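Local atomic coordinates of uncharacterized protein (Cricetid herpesvirus 2, PDB entry 4ZKQ), a protein that binds chemokines and probably serves the virus as a secreted decoy receptor that keeps them from host receptors. Residues D25-R29 / E306-A310; L90-C96 / C160-I166; N103-L107 / V118-V122; E145-V149 / V260-L264; S325-V329 / R341-C347. All blocks are in the same frame, centred on the assembly; numbering follows the deposited sequence.

Contact 1: residues D25-R29 / E306-A310; sequences DILFR and EPVLA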
# COMPACT_ATOMS: atom_id res chain seq x y z
N ASP A 25 4.45 9.79 -6.49
CA ASP A 25 3.72 10.51 -7.53
C ASP A 25 2.30 9.97 -7.59
O ASP A 25 2.10 8.76 -7.51
CB ASP A 25 4.36 10.32 -8.91
CG ASP A 25 5.72 10.97 -9.02
OD1 ASP A 25 5.99 11.93 -8.28
OD2 ASP A 25 6.51 10.52 -9.88
N ILE A 26 1.33 10.86 -7.76
CA ILE A 26 0.01 10.44 -8.21
C ILE A 26 0.02 10.42 -9.74
O ILE A 26 0.47 11.37 -10.37
CB ILE A 26 -1.11 11.38 -7.72
CG1 ILE A 26 -0.95 11.67 -6.23
CG2 ILE A 26 -2.49 10.78 -8.03
CD1 ILE A 26 -0.92 10.42 -5.36
N LEU A 27 -0.46 9.33 -10.32
CA LEU A 27 -0.39 9.17 -11.76
C LEU A 27 -1.76 9.43 -12.37
O LEU A 27 -2.76 9.52 -11.66
CB LEU A 27 0.11 7.77 -12.12
CG LEU A 27 1.48 7.42 -11.52
CD1 LEU A 27 1.80 5.93 -11.64
CD2 LEU A 27 2.59 8.25 -12.16
N PHE A 28 -1.80 9.57 -13.69
CA PHE A 28 -3.04 9.81 -14.40
C PHE A 28 -3.14 8.85 -15.57
O PHE A 28 -2.82 9.21 -16.70
CB PHE A 28 -3.10 11.27 -14.88
CG PHE A 28 -4.47 11.75 -15.29
CD1 PHE A 28 -5.62 11.07 -14.92
CD2 PHE A 28 -4.61 12.90 -16.05
CE1 PHE A 28 -6.87 11.52 -15.31
CE2 PHE A 28 -5.85 13.35 -16.44
CZ PHE A 28 -6.98 12.66 -16.07
N ARG A 29 -3.56 7.61 -15.32
CA ARG A 29 -3.55 6.63 -16.40
C ARG A 29 -4.75 6.86 -17.31
O ARG A 29 -5.80 7.37 -16.91
CB ARG A 29 -3.54 5.20 -15.86
CG ARG A 29 -4.72 4.79 -15.04
CD ARG A 29 -4.51 3.34 -14.63
NE ARG A 29 -5.29 2.95 -13.46
CZ ARG A 29 -5.98 1.82 -13.34
NH1 ARG A 29 -6.04 0.93 -14.33
NH2 ARG A 29 -6.63 1.58 -12.21
N GLU A 306 -0.43 18.04 -10.98
CA GLU A 306 -0.63 16.60 -11.00
C GLU A 306 -1.93 16.24 -10.31
O GLU A 306 -2.54 17.08 -9.64
CB GLU A 306 0.54 15.88 -10.33
CG GLU A 306 1.90 16.31 -10.84
CD GLU A 306 2.01 16.20 -12.35
OE1 GLU A 306 1.52 15.20 -12.91
OE2 GLU A 306 2.57 17.13 -12.97
N PRO A 307 -2.38 14.99 -10.46
CA PRO A 307 -3.67 14.64 -9.87
C PRO A 307 -3.63 14.46 -8.36
O PRO A 307 -2.58 14.36 -7.72
CB PRO A 307 -4.02 13.31 -10.54
CG PRO A 307 -3.12 13.21 -11.72
CD PRO A 307 -1.88 13.92 -11.34
N VAL A 308 -4.84 14.43 -7.81
CA VAL A 308 -5.08 14.04 -6.43
C VAL A 308 -5.80 12.69 -6.47
O VAL A 308 -6.70 12.49 -7.28
CB VAL A 308 -5.93 15.10 -5.68
CG1 VAL A 308 -6.65 14.50 -4.46
CG2 VAL A 308 -5.06 16.28 -5.28
N LEU A 309 -5.36 11.77 -5.61
CA LEU A 309 -5.99 10.48 -5.47
C LEU A 309 -6.85 10.49 -4.23
O LEU A 309 -6.38 10.89 -3.16
CB LEU A 309 -4.95 9.35 -5.39
CG LEU A 309 -5.51 7.94 -5.25
CD1 LEU A 309 -6.21 7.49 -6.53
CD2 LEU A 309 -4.40 6.96 -4.89
N ALA A 310 -8.11 10.09 -4.37
CA ALA A 310 -9.01 10.02 -3.24
C ALA A 310 -9.39 8.56 -3.01
O ALA A 310 -9.86 7.89 -3.92
CB ALA A 310 -10.26 10.88 -3.48
O HOH W 1 1.64 12.50 -12.63

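Contact 2: residues L90-C96 / C160-I166; sequences LVGKWEC and CIQEALI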
# COMPACT_ATOMS: atom_id res chain seq x y z
N LEU A 90 4.06 -8.82 -7.85
CA LEU A 90 5.48 -8.49 -7.80
C LEU A 90 6.10 -8.73 -9.17
O LEU A 90 5.95 -9.81 -9.73
CB LEU A 90 6.18 -9.33 -6.73
CG LEU A 90 7.71 -9.38 -6.73
CD1 LEU A 90 8.29 -8.06 -6.26
CD2 LEU A 90 8.22 -10.53 -5.86
N VAL A 91 6.79 -7.73 -9.71
CA VAL A 91 7.50 -7.88 -10.98
C VAL A 91 8.91 -7.34 -10.83
O VAL A 91 9.10 -6.15 -10.57
CB VAL A 91 6.81 -7.15 -12.12
CG1 VAL A 91 7.53 -7.40 -13.45
CG2 VAL A 91 5.36 -7.56 -12.21
N GLY A 92 9.90 -8.21 -10.99
CA GLY A 92 11.29 -7.84 -10.79
C GLY A 92 12.11 -7.99 -12.04
O GLY A 92 11.83 -8.85 -12.88
N LYS A 93 13.12 -7.15 -12.17
CA LYS A 93 14.04 -7.23 -13.29
C LYS A 93 15.28 -8.03 -12.90
O LYS A 93 15.93 -7.73 -11.90
CB LYS A 93 14.45 -5.84 -13.77
CG LYS A 93 15.52 -5.89 -14.84
CD LYS A 93 15.39 -4.75 -15.83
CE LYS A 93 16.50 -4.81 -16.86
NZ LYS A 93 17.84 -4.65 -16.24
N TRP A 94 15.58 -9.06 -13.69
CA TRP A 94 16.68 -9.97 -13.43
C TRP A 94 17.80 -9.75 -14.44
O TRP A 94 17.58 -9.88 -15.64
CB TRP A 94 16.20 -11.42 -13.48
CG TRP A 94 17.27 -12.43 -13.17
CD1 TRP A 94 18.04 -13.11 -14.06
CD2 TRP A 94 17.67 -12.87 -11.86
NE1 TRP A 94 18.90 -13.95 -13.39
CE2 TRP A 94 18.70 -13.82 -12.05
CE3 TRP A 94 17.27 -12.55 -10.57
CZ2 TRP A 94 19.32 -14.46 -10.97
CZ3 TRP A 94 17.89 -13.19 -9.50
CH2 TRP A 94 18.91 -14.13 -9.71
N GLU A 95 18.98 -9.39 -13.96
CA GLU A 95 20.13 -9.22 -14.85
C GLU A 95 21.40 -9.31 -14.02
O GLU A 95 21.76 -8.38 -13.31
CB GLU A 95 20.06 -7.89 -15.60
CG GLU A 95 21.16 -7.71 -16.64
CD GLU A 95 20.87 -6.59 -17.63
OE1 GLU A 95 19.78 -5.97 -17.54
OE2 GLU A 95 21.73 -6.33 -18.49
N CYS A 96 22.05 -10.46 -14.10
CA CYS A 96 23.26 -10.72 -13.34
C CYS A 96 24.47 -10.12 -14.04
O CYS A 96 24.62 -10.29 -15.25
CB CYS A 96 23.47 -12.22 -13.17
SG CYS A 96 22.39 -13.00 -11.96
N CYS A 160 21.81 -9.29 -9.01
CA CYS A 160 21.06 -9.72 -10.18
C CYS A 160 19.67 -9.07 -10.24
O CYS A 160 19.02 -9.08 -11.29
CB CYS A 160 20.92 -11.25 -10.19
SG CYS A 160 22.50 -12.15 -10.12
N ILE A 161 19.21 -8.50 -9.13
CA ILE A 161 17.89 -7.86 -9.09
C ILE A 161 18.04 -6.34 -9.15
O ILE A 161 18.36 -5.72 -8.15
CB ILE A 161 17.11 -8.28 -7.83
CG1 ILE A 161 17.04 -9.81 -7.74
CG2 ILE A 161 15.70 -7.69 -7.86
CD1 ILE A 161 16.76 -10.32 -6.35
N GLN A 162 17.81 -5.76 -10.32
CA GLN A 162 17.98 -4.32 -10.52
C GLN A 162 16.87 -3.51 -9.85
O GLN A 162 17.12 -2.43 -9.31
CB GLN A 162 18.01 -3.97 -12.00
CG GLN A 162 19.38 -4.10 -12.64
CD GLN A 162 19.82 -5.53 -12.78
OE1 GLN A 162 18.99 -6.44 -12.82
NE2 GLN A 162 21.13 -5.74 -12.87
N GLU A 163 15.65 -4.02 -9.93
CA GLU A 163 14.52 -3.33 -9.33
C GLU A 163 13.35 -4.29 -9.16
O GLU A 163 13.28 -5.33 -9.82
CB GLU A 163 14.09 -2.14 -10.19
CG GLU A 163 13.45 -2.55 -11.49
CD GLU A 163 13.05 -1.36 -12.35
OE1 GLU A 163 13.63 -0.27 -12.18
OE2 GLU A 163 12.16 -1.53 -13.21
N ALA A 164 12.43 -3.92 -8.27
CA ALA A 164 11.21 -4.68 -8.08
C ALA A 164 10.00 -3.75 -8.00
O ALA A 164 9.96 -2.82 -7.19
CB ALA A 164 11.30 -5.54 -6.84
N LEU A 165 9.04 -4.02 -8.87
CA LEU A 165 7.74 -3.38 -8.84
C LEU A 165 6.76 -4.21 -8.04
O LEU A 165 6.69 -5.42 -8.23
CB LEU A 165 7.21 -3.20 -10.27
CG LEU A 165 5.75 -2.78 -10.42
CD1 LEU A 165 5.54 -1.35 -9.94
CD2 LEU A 165 5.28 -2.95 -11.86
N ILE A 166 6.01 -3.56 -7.16
CA ILE A 166 4.83 -4.16 -6.57
C ILE A 166 3.62 -3.35 -6.99
O ILE A 166 3.56 -2.14 -6.77
CB ILE A 166 4.92 -4.26 -5.05
CG1 ILE A 166 6.05 -5.22 -4.66
CG2 ILE A 166 3.59 -4.74 -4.47
CD1 ILE A 166 6.38 -5.23 -3.21

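Contact 3: residues N103-L107 / V118-V122; sequences NESDL and VPQFV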
# COMPACT_ATOMS: atom_id res chain seq x y z
N ASN A 103 21.96 -18.51 -10.87
CA ASN A 103 20.93 -18.96 -11.79
C ASN A 103 19.58 -18.39 -11.39
O ASN A 103 19.35 -18.10 -10.22
CB ASN A 103 20.87 -20.49 -11.83
CG ASN A 103 22.16 -21.12 -12.35
OD1 ASN A 103 22.69 -20.70 -13.37
ND2 ASN A 103 22.65 -22.13 -11.64
N GLU A 104 18.69 -18.24 -12.36
CA GLU A 104 17.32 -17.80 -12.10
C GLU A 104 16.66 -18.68 -11.05
O GLU A 104 15.85 -18.20 -10.25
CB GLU A 104 16.50 -17.81 -13.40
CG GLU A 104 17.00 -16.84 -14.45
CD GLU A 104 16.19 -16.87 -15.74
OE1 GLU A 104 15.42 -17.83 -15.96
OE2 GLU A 104 16.34 -15.93 -16.54
N SER A 105 17.02 -19.95 -11.04
CA SER A 105 16.43 -20.92 -10.12
C SER A 105 16.90 -20.75 -8.69
O SER A 105 16.34 -21.35 -7.77
CB SER A 105 16.75 -22.34 -10.59
OG SER A 105 16.20 -22.58 -11.87
N ASP A 106 17.93 -19.93 -8.49
CA ASP A 106 18.41 -19.64 -7.14
C ASP A 106 17.56 -18.59 -6.43
O ASP A 106 17.69 -18.40 -5.22
CB ASP A 106 19.87 -19.17 -7.19
CG ASP A 106 20.83 -20.28 -7.56
OD1 ASP A 106 20.65 -21.41 -7.07
OD2 ASP A 106 21.76 -20.02 -8.35
N LEU A 107 16.72 -17.89 -7.19
CA LEU A 107 15.83 -16.88 -6.63
C LEU A 107 14.52 -17.50 -6.18
O LEU A 107 13.87 -18.20 -6.96
CB LEU A 107 15.55 -15.78 -7.66
CG LEU A 107 14.46 -14.76 -7.31
CD1 LEU A 107 14.90 -13.85 -6.16
CD2 LEU A 107 14.10 -13.94 -8.55
N VAL A 118 10.37 -20.58 -6.72
CA VAL A 118 11.06 -19.87 -7.79
C VAL A 118 10.01 -19.15 -8.65
O VAL A 118 9.16 -19.81 -9.24
CB VAL A 118 11.88 -20.83 -8.68
CG1 VAL A 118 12.52 -20.09 -9.84
CG2 VAL A 118 12.93 -21.55 -7.85
N PRO A 119 10.07 -17.81 -8.72
CA PRO A 119 9.02 -17.08 -9.44
C PRO A 119 9.03 -17.42 -10.92
O PRO A 119 10.02 -17.95 -11.43
CB PRO A 119 9.38 -15.60 -9.22
CG PRO A 119 10.84 -15.60 -8.95
CD PRO A 119 11.13 -16.90 -8.23
N GLN A 120 7.93 -17.13 -11.59
CA GLN A 120 7.83 -17.39 -13.01
C GLN A 120 8.63 -16.34 -13.77
O GLN A 120 8.50 -15.15 -13.49
CB GLN A 120 6.37 -17.37 -13.44
CG GLN A 120 6.15 -17.73 -14.88
CD GLN A 120 4.68 -17.90 -15.20
OE1 GLN A 120 3.85 -18.04 -14.31
NE2 GLN A 120 4.36 -17.88 -16.48
N PHE A 121 9.47 -16.78 -14.71
CA PHE A 121 10.29 -15.87 -15.50
C PHE A 121 9.74 -15.71 -16.91
O PHE A 121 9.18 -16.64 -17.48
CB PHE A 121 11.73 -16.37 -15.59
CG PHE A 121 12.57 -16.03 -14.39
CD1 PHE A 121 12.42 -16.72 -13.21
CD2 PHE A 121 13.51 -15.02 -14.45
CE1 PHE A 121 13.19 -16.42 -12.11
CE2 PHE A 121 14.28 -14.70 -13.35
CZ PHE A 121 14.12 -15.41 -12.18
N VAL A 122 9.89 -14.50 -17.45
CA VAL A 122 9.52 -14.20 -18.82
C VAL A 122 10.56 -13.29 -19.45
O VAL A 122 11.34 -12.65 -18.74
CB VAL A 122 8.14 -13.52 -18.93
CG1 VAL A 122 7.03 -14.49 -18.55
CG2 VAL A 122 8.09 -12.27 -18.05

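Contact 4: residues E145-V149 / V260-L264; sequences ESLAV and VYVHL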
# COMPACT_ATOMS: atom_id res chain seq x y z
N GLU A 145 -1.16 -4.81 4.90
CA GLU A 145 -0.01 -4.95 5.78
C GLU A 145 0.90 -6.10 5.40
O GLU A 145 1.96 -6.30 6.00
CB GLU A 145 -0.49 -5.13 7.22
CG GLU A 145 -1.66 -4.22 7.59
CD GLU A 145 -1.85 -4.08 9.08
OE1 GLU A 145 -2.74 -4.75 9.64
OE2 GLU A 145 -1.09 -3.30 9.70
N SER A 146 0.51 -6.87 4.38
CA SER A 146 1.26 -8.05 4.00
C SER A 146 2.59 -7.70 3.37
O SER A 146 2.85 -6.54 3.03
CB SER A 146 0.44 -8.92 3.04
OG SER A 146 -0.79 -9.26 3.63
N LEU A 147 3.43 -8.72 3.21
CA LEU A 147 4.79 -8.54 2.76
C LEU A 147 5.13 -9.48 1.61
O LEU A 147 4.55 -10.55 1.48
CB LEU A 147 5.76 -8.78 3.91
CG LEU A 147 5.45 -8.08 5.22
CD1 LEU A 147 6.39 -8.59 6.29
CD2 LEU A 147 5.57 -6.57 5.06
N ALA A 148 6.08 -9.04 0.79
CA ALA A 148 6.71 -9.89 -0.19
C ALA A 148 8.15 -10.03 0.24
O ALA A 148 8.78 -9.05 0.63
CB ALA A 148 6.61 -9.31 -1.57
N VAL A 149 8.66 -11.26 0.19
CA VAL A 149 10.02 -11.54 0.62
C VAL A 149 10.76 -12.16 -0.54
O VAL A 149 10.26 -13.10 -1.16
CB VAL A 149 10.04 -12.47 1.85
CG1 VAL A 149 11.47 -12.68 2.34
CG2 VAL A 149 9.20 -11.88 2.97
N VAL A 260 8.57 -18.76 5.71
CA VAL A 260 7.36 -17.98 5.90
C VAL A 260 7.69 -16.74 6.71
O VAL A 260 8.82 -16.59 7.19
CB VAL A 260 6.27 -18.77 6.63
CG1 VAL A 260 5.87 -19.98 5.83
CG2 VAL A 260 6.77 -19.18 8.01
N TYR A 261 6.70 -15.87 6.89
CA TYR A 261 6.84 -14.77 7.82
C TYR A 261 5.63 -14.71 8.74
O TYR A 261 4.56 -15.23 8.42
CB TYR A 261 7.03 -13.42 7.10
CG TYR A 261 5.80 -12.86 6.40
CD1 TYR A 261 4.78 -12.26 7.12
CD2 TYR A 261 5.67 -12.90 5.02
CE1 TYR A 261 3.67 -11.74 6.50
CE2 TYR A 261 4.56 -12.39 4.39
CZ TYR A 261 3.57 -11.80 5.13
OH TYR A 261 2.46 -11.28 4.51
N VAL A 262 5.83 -14.08 9.89
CA VAL A 262 4.75 -13.75 10.81
C VAL A 262 4.92 -12.30 11.23
O VAL A 262 6.04 -11.84 11.43
CB VAL A 262 4.76 -14.67 12.06
CG1 VAL A 262 3.76 -14.20 13.09
CG2 VAL A 262 4.45 -16.10 11.66
N HIS A 263 3.81 -11.57 11.34
CA HIS A 263 3.83 -10.21 11.88
C HIS A 263 4.01 -10.25 13.40
O HIS A 263 3.34 -11.03 14.08
CB HIS A 263 2.53 -9.47 11.55
CG HIS A 263 2.30 -9.27 10.09
ND1 HIS A 263 3.12 -8.48 9.30
CD2 HIS A 263 1.33 -9.73 9.26
CE1 HIS A 263 2.67 -8.48 8.07
NE2 HIS A 263 1.58 -9.24 8.01
N LEU A 264 4.89 -9.40 13.92
CA LEU A 264 5.06 -9.25 15.36
C LEU A 264 4.47 -7.93 15.85
O LEU A 264 4.39 -6.96 15.10
CB LEU A 264 6.54 -9.34 15.73
CG LEU A 264 7.25 -10.63 15.30
CD1 LEU A 264 8.74 -10.52 15.57
CD2 LEU A 264 6.65 -11.84 16.01
O HOH W 2 0.17 -11.01 5.82

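Contact 5: residues S325-V329 / R341-C347; sequences SCAFV and RRIMSKC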
# COMPACT_ATOMS: atom_id res chain seq x y z
N SER A 325 -15.37 0.02 -0.41
CA SER A 325 -14.26 0.89 -0.80
C SER A 325 -14.40 1.39 -2.23
O SER A 325 -14.80 0.64 -3.12
CB SER A 325 -12.93 0.16 -0.64
OG SER A 325 -11.84 1.03 -0.90
N CYS A 326 -14.07 2.66 -2.43
CA CYS A 326 -14.05 3.28 -3.74
C CYS A 326 -12.82 4.18 -3.82
O CYS A 326 -12.27 4.58 -2.79
CB CYS A 326 -15.32 4.10 -3.99
SG CYS A 326 -16.84 3.17 -3.68
N ALA A 327 -12.39 4.49 -5.04
CA ALA A 327 -11.29 5.42 -5.23
C ALA A 327 -11.55 6.30 -6.44
O ALA A 327 -12.24 5.89 -7.37
CB ALA A 327 -9.98 4.67 -5.37
N PHE A 328 -11.02 7.52 -6.40
CA PHE A 328 -11.23 8.51 -7.44
C PHE A 328 -9.93 9.19 -7.79
O PHE A 328 -9.16 9.54 -6.90
CB PHE A 328 -12.24 9.57 -7.00
CG PHE A 328 -13.51 9.01 -6.49
CD1 PHE A 328 -13.63 8.63 -5.16
CD2 PHE A 328 -14.60 8.84 -7.33
CE1 PHE A 328 -14.80 8.10 -4.68
CE2 PHE A 328 -15.78 8.32 -6.85
CZ PHE A 328 -15.88 7.94 -5.53
N VAL A 329 -9.68 9.37 -9.09
CA VAL A 329 -8.57 10.19 -9.55
C VAL A 329 -9.10 11.57 -9.91
O VAL A 329 -10.07 11.69 -10.65
CB VAL A 329 -7.86 9.59 -10.78
CG1 VAL A 329 -6.53 10.29 -11.01
CG2 VAL A 329 -7.64 8.10 -10.60
N ARG A 341 -12.72 11.22 -11.17
CA ARG A 341 -12.92 10.05 -12.02
C ARG A 341 -12.94 8.80 -11.15
O ARG A 341 -11.94 8.45 -10.54
CB ARG A 341 -11.80 9.92 -13.05
CG ARG A 341 -11.25 11.23 -13.63
CD ARG A 341 -12.15 11.76 -14.70
NE ARG A 341 -11.39 12.48 -15.73
CZ ARG A 341 -11.20 13.79 -15.78
NH1 ARG A 341 -11.69 14.60 -14.84
NH2 ARG A 341 -10.51 14.32 -16.78
N ARG A 342 -14.08 8.12 -11.11
CA ARG A 342 -14.21 6.88 -10.37
C ARG A 342 -13.33 5.80 -11.01
O ARG A 342 -13.28 5.68 -12.23
CB ARG A 342 -15.66 6.44 -10.35
CG ARG A 342 -16.04 5.50 -9.22
CD ARG A 342 -17.53 5.17 -9.28
NE ARG A 342 -18.36 6.38 -9.32
CZ ARG A 342 -19.67 6.38 -9.51
NH1 ARG A 342 -20.33 5.24 -9.70
NH2 ARG A 342 -20.33 7.53 -9.52
N ILE A 343 -12.64 5.03 -10.18
CA ILE A 343 -11.70 4.05 -10.71
C ILE A 343 -12.42 2.75 -11.09
O ILE A 343 -12.18 2.20 -12.17
CB ILE A 343 -10.56 3.77 -9.73
CG1 ILE A 343 -9.62 4.97 -9.71
CG2 ILE A 343 -9.80 2.52 -10.14
CD1 ILE A 343 -8.43 4.86 -8.79
N MET A 344 -13.30 2.26 -10.23
CA MET A 344 -14.10 1.11 -10.65
C MET A 344 -15.45 1.54 -11.21
O MET A 344 -15.82 2.71 -11.12
CB MET A 344 -14.30 0.12 -9.51
CG MET A 344 -13.10 -0.80 -9.31
SD MET A 344 -13.40 -2.22 -8.23
CE MET A 344 -12.10 -3.32 -8.78
N SER A 345 -16.17 0.59 -11.78
CA SER A 345 -17.41 0.87 -12.51
C SER A 345 -18.41 1.69 -11.68
O SER A 345 -18.90 2.72 -12.13
CB SER A 345 -18.06 -0.44 -12.97
OG SER A 345 -19.31 -0.20 -13.57
N LYS A 346 -18.69 1.22 -10.47
CA LYS A 346 -19.73 1.83 -9.65
C LYS A 346 -19.32 1.98 -8.19
O LYS A 346 -18.69 1.08 -7.63
CB LYS A 346 -21.01 1.00 -9.75
CG LYS A 346 -20.85 -0.40 -9.17
CD LYS A 346 -22.09 -1.25 -9.41
CE LYS A 346 -21.91 -2.64 -8.84
NZ LYS A 346 -21.64 -2.63 -7.37
N CYS A 347 -19.67 3.11 -7.58
CA CYS A 347 -19.46 3.29 -6.15
C CYS A 347 -20.77 3.68 -5.50
O CYS A 347 -21.15 4.85 -5.47
CB CYS A 347 -18.40 4.36 -5.87
SG CYS A 347 -18.14 4.67 -4.10
O HOH W 3 -16.29 0.23 -5.45
O HOH W 4 -13.42 2.76 -7.11

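Contact 1: residues D25-R29 / E306-A310
Ile26 and Pro307 bring the two segments closest, with their CA atoms 5.8 Å apart and no direct hydrogen bond between segments 25-29 and 306-310. This is packing between two beta sheets rather than strand pairing. Strand 23-26 is an outermost strand of a seven-stranded mixed sheet and pairs with strand 54-59, Asp25 bonding through its backbone to Ile55, whereas strand 308-315 belongs to a second sheet, between strands 324-330 and 378-384. Ile26 and Pro307 carry most of the contact. The CG2 branch of Ile26 is placed opposite the backbone N and reaches across to Pro307 CB at 3.9 Å, and the same methyl meets Leu309 CB, also at 3.9 Å. The root of the side chain comes nearer still, with Ile26 CB 3.3 Å from Pro307 O, so a carbonyl oxygen as well as hydrocarbon lines this side of the isoleucine. Pro307 presses its ring against Leu27 and Phe28 in the chain that follows Ile26: its CG sits 3.7 Å from Phe28 CB and also 3.7 Å from Leu27 O. Pro307 CG meets Phe28 chiefly at CB and stands oblique to the phenyl ring; the Phe28 side chain also touches Pro331 and Val329. At the edge near Glu306 the polar link is indirect: one water donates to Ile26 O at 2.8 Å and to Glu306 OE1 at 2.7 Å.

Contact 2: residues L90-C96 / C160-I166
Cys160 O is approached by two donors from segment 90-96: Glu95 N gives it a hydrogen bond of 2.7 Å, nearly straight at 171° and in the carbonyl plane, and Trp94 CA adds a weaker C-H contact at 3.3 Å. Two residues further on, the carboxamide of Gln162 turns back over the same end. Its chain is bent at chi2 (71°), which lets NE2 reach Glu95 O at 2.7 Å on a lone pair, with the acceptor lying in the amide plane. Glu95 is engaged at its other end too, since Lys93 NZ bridges to Glu95 OE1 at 2.7 Å, so its backbone oxygen and carboxylate each have a partner. The indole of Trp94 is the flat counterpart. Cys160 CB stands over the face of its six-membered ring, 3.5 Å from the centroid and 10° off the normal, with the cysteine sulfur further out in an oblique sulfur-aromatic contact. That sulfur is joined covalently to its partner, Cys96 SG to Cys160 SG at 2.0 Å, which joins the segments just beyond the strand ends. Phe121 also packs edge-to-face with Trp94. Toward the other end regular pairing takes over: Val91 and Leu165 exchange two backbone bonds, Val91 N reaching Leu165 O at 2.7 Å. On the face bearing Leu90, Ala164 and Ile166, Leu90 CD1 touches Ala164 CB at 4.0 Å; on the face of Val91 and Leu165 the helix 44-51 packs. Strands 85-94 and 161-169 thus form a disulfide-pinned antiparallel pair inside a seven-stranded mixed sheet.

Contact 3: residues N103-L107 / V118-V122
Glu104 lies across one face of the Phe121 ring for the whole length of its side chain. The contact sets a short 3-10 turn (104-106) against strand 117-125, an outermost strand of the seven-stranded mixed sheet. Glu104 CB covers the ring near its rim, 3.8 Å from the centroid, and the extended chain then carries Glu104 CD to 3.5 Å from Phe121 CD2. Carboxylate and ring planes differ by 13°, so the carboxylate is stacked on the ring. The acid is held in that pose by a salt bridge from its OE2 to Arg134 on the neighbouring strand. Leu107 fills in beside them: its CD2 methyl reaches Pro119 CG at 3.7 Å and Phe121 CZ at 3.9 Å. Val118 wedges its two methyls against the backbone oxygens of the turn, CG2 lying 3.4 Å from Ser105 O. The turn is tied together by its own bonds, with Asp106 N donating to Asn103 O and Asn103 N to Asp106 OD2. Buried Leu107 O has no conventional hydrogen-bond donor, and instead faces carbon: Val118 CA at 3.4 Å, its hydrogen aimed at 155°, and Pro119 CD at 3.3 Å.

Contact 4: residues E145-V149 / V260-L264
This is a packing contact between the faces of two sheets, Leu147 and Tyr261 meeting where strand 147-152 of a four-stranded antiparallel sheet lies over strand 260-263 of a larger, branched one. The strand axes approach to 8.8 Å and run 148° apart, a spacing filled by side chains rather than bridged by backbone pairing. Tyr261 does most of the filling. Its CG occupies the crowded position between backbone N and carbonyl carbon (chi1 72°), and the ring stands up toward the other layer. There the phenol oxygen accepts a hydrogen bond from Leu147 N, Tyr261 OH lying 3.0 Å away at an N-H angle of 159°. Leu147 CB covers one ring face, offset toward the rim and 3.8 Å from Tyr261 CE2, while Val149 CG2 adds a looser touch at Tyr261 CD2. This is face-to-face sheet packing, joining the four-stranded sheet to the larger branched one; Leu238 and Thr240 touch Leu147, and Phe110 touches Val149 and Tyr261. Tyr261 CE1 lies over one face of the His263 ring, near its rim. The histidine's own CE1 comes to 3.1 Å from Glu145 O, while Leu147 CG lies 4.0 Å from the same His263 CE1. A water joins the three polar side chains, at 2.7 Å from Tyr261 OH, 3.0 Å from Ser146 OG and 3.1 Å from His263 NE2; Ser146 OG is hydrogen-bonded as well to Thr143 O. Leu147 O, buried by the same contact, has no partner in the model.

Contact 5: residues S325-V329 / R341-C347
Cys326 SG and Cys347 SG are covalently joined at 2.0 Å, with a disulfide torsion of 91°, at one end of a beta hairpin whose other end is held by backbone bonds. There Val329 N donates to Arg341 O at 2.8 Å and Arg341 N to Val329 O at 2.7 Å, an antiparallel hydrogen-bonded pair, and Ile343 N follows with a bond of 3.0 Å to Ala327 O. Phe328 and Arg342 share a face of the hairpin and run side by side. The arginine CG, opposite its own backbone N (chi1 -158°), rests 3.7 Å from Phe328 CE2, while the ring and guanidinium planes are turned 78° from each other. Away from them, Ile343 CD1 reaches Ala327 CB and Val329 CG2, each at 3.8 Å. Beyond Ile343, segment 341-347 departs from the strand, and a water links the two amides, accepting from Ala327 N at 2.9 Å and Met344 N at 3.2 Å. In the next shell, Phe350 and Leu352 of strand 350-355 cover Cys326 and Phe328. The Arg341 guanidinium is drawn off to the carbonyls of Arg335, Arg336 and Val339 in the connecting loop. The covalent link therefore re-anchors a loop that has left the regular pairing, and apolar packing plus backbone bonds, more than side-chain charge, hold the two segments together.

Contacts 1 and 5 are neighbours: their centres lie 13 Å apart, and Ala310 O probably accepts a hydrogen bond from Phe328 N, 2.8 Å away, as strands 308-315 and 324-330 pair. Contacts 2 and 3 form a second cluster, 11 Å between centres, in which Trp94 stands against Glu104, Leu107 and Phe121, with Trp94 NE1 3.6 Å from Glu104 CG. Contact 4 touches neither cluster; its centre is about 19 Å from that of contact 2 and about 28 Å from that of contact 1, across the chain's centre. The side chains of Val118 in contact 3 and Val149 in contact 4 each lie about 13 Å from a bound N-acetylglucosamine.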